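Local atomic coordinates of response regulator (Xanthomonas campestris pv. campestris, PDB entry 3QYY), a protein that probably makes cyclic di-GMP as a diguanylate cyclase; its GGDEF domain, the part present here, binds cyclic di-GMP and magnesium at the active site. Residues G138-A141 with T142-Y145. Numbering follows the deposited sequence.
Sequences GIDA and TELY
D140 O accepts from L144 N at 2.9 Å and A141 O from Y145 N at 2.8 Å, the i to i+4 bonds that open the first turn of helix 141-157, with D140 as N-cap. The D140 carboxylate folds forward over this turn and uses both oxygens. CG stands between the backbone N and the carbonyl carbon (chi1 72°), which swings OD1 over the start of the helix, where E143 N reaches it at 3.2 Å. That capping bond is bent (N-H...O 144°) and arrives from well above the carboxylate plane. OD2 takes a shorter bond, 2.6 Å, from T142 OG1, which lies on its syn side but out of plane. Two bonds thus fix the rotation of the carboxylate, one of them to a first-turn amide, the usual role of an N-cap side chain. The helix N-terminus would probably favour the charged form of D140, though the carboxylate of E143 is not far off. I139, just before the N-cap, sets CG2 4.1 Å from L144 CB, the N' to N4 contact of a hydrophobic staple; the same CG2 also lies 3.9 Å from E143 CG. E143 bends at chi2 and carries its carboxylate off to a salt bridge with R147. A141 and L144 pack on V33 of helix 22-38, and Y145 on M29. Y145, its ring stacked on W89 of strand 85-90, touches bound cyclic di-GMP, while its OH bonds K54 of the second subunit; the cap begins, after the loop from strand 128-134, the helix that carries Y145 into the ligand pocket.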
loop_
_atom_site.group_PDB
_atom_site.type_symbol
_atom_site.label_atom_id
_atom_site.label_comp_id
_atom_site.label_asym_id
_atom_site.label_seq_id
_atom_site.Cartn_x
_atom_site.Cartn_y
_atom_site.Cartn_z
ATOM N N GLY B 138 1.998 28.193 -11.535
ATOM C CA GLY B 138 2.090 27.311 -12.684
ATOM C C GLY B 138 1.957 25.840 -12.328
ATOM O O GLY B 138 1.914 24.984 -13.212
ATOM N N ILE B 139 1.896 25.545 -11.032
ATOM C CA ILE B 139 1.765 24.170 -10.558
ATOM C C ILE B 139 0.382 23.943 -9.949
ATOM O O ILE B 139 -0.038 24.678 -9.058
ATOM C CB ILE B 139 2.846 23.837 -9.492
ATOM C CG1 ILE B 139 4.221 23.700 -10.155
ATOM C CG2 ILE B 139 2.493 22.546 -8.768
ATOM C CD1 ILE B 139 4.735 24.965 -10.809
ATOM N N ASP B 140 -0.322 22.924 -10.433
ATOM C CA ASP B 140 -1.653 22.611 -9.925
ATOM C C ASP B 140 -1.576 21.501 -8.873
ATOM O O ASP B 140 -0.517 20.906 -8.664
ATOM C CB ASP B 140 -2.575 22.203 -11.077
ATOM C CG ASP B 140 -2.241 20.840 -11.643
ATOM O OD1 ASP B 140 -1.042 20.497 -11.719
ATOM O OD2 ASP B 140 -3.183 20.114 -12.026
ATOM N N ALA B 141 -2.703 21.228 -8.220
ATOM C CA ALA B 141 -2.766 20.219 -7.166
ATOM C C ALA B 141 -2.336 18.817 -7.584
ATOM O O ALA B 141 -1.613 18.141 -6.846
ATOM C CB ALA B 141 -4.175 20.177 -6.573
ATOM N N THR B 142 -2.777 18.365 -8.753
ATOM C CA THR B 142 -2.402 17.029 -9.202
ATOM C C THR B 142 -0.891 16.929 -9.376
ATOM O O THR B 142 -0.283 15.917 -9.023
ATOM C CB THR B 142 -3.104 16.655 -10.526
ATOM O OG1 THR B 142 -2.806 17.635 -11.526
ATOM C CG2 THR B 142 -4.608 16.584 -10.322
ATOM N N GLU B 143 -0.284 17.990 -9.903
ATOM C CA GLU B 143 1.160 18.029 -10.114
ATOM C C GLU B 143 1.890 18.109 -8.776
ATOM O O GLU B 143 2.904 17.445 -8.579
ATOM C CB GLU B 143 1.527 19.234 -10.983
ATOM C CG GLU B 143 3.021 19.476 -11.171
ATOM C CD GLU B 143 3.750 18.293 -11.787
ATOM O OE1 GLU B 143 3.096 17.465 -12.455
ATOM O OE2 GLU B 143 4.984 18.202 -11.613
ATOM N N LEU B 144 1.371 18.925 -7.861
ATOM C CA LEU B 144 1.979 19.066 -6.539
ATOM C C LEU B 144 1.967 17.704 -5.850
ATOM O O LEU B 144 2.954 17.295 -5.236
ATOM C CB LEU B 144 1.202 20.084 -5.694
ATOM C CG LEU B 144 1.762 20.375 -4.298
ATOM C CD1 LEU B 144 3.134 21.025 -4.420
ATOM C CD2 LEU B 144 0.810 21.294 -3.539
ATOM N N TYR B 145 0.842 17.000 -5.962
ATOM C CA TYR B 145 0.712 15.679 -5.360
ATOM C C TYR B 145 1.735 14.712 -5.960
ATOM O O TYR B 145 2.409 13.973 -5.237
ATOM C CB TYR B 145 -0.710 15.134 -5.561
ATOM C CG TYR B 145 -0.847 13.671 -5.186
ATOM C CD1 TYR B 145 -0.694 12.669 -6.146
ATOM C CD2 TYR B 145 -1.062 13.290 -3.864
ATOM C CE1 TYR B 145 -0.745 11.318 -5.794
ATOM C CE2 TYR B 145 -1.114 11.945 -3.501
ATOM C CZ TYR B 145 -0.951 10.964 -4.472
ATOM O OH TYR B 145 -0.961 9.636 -4.110
#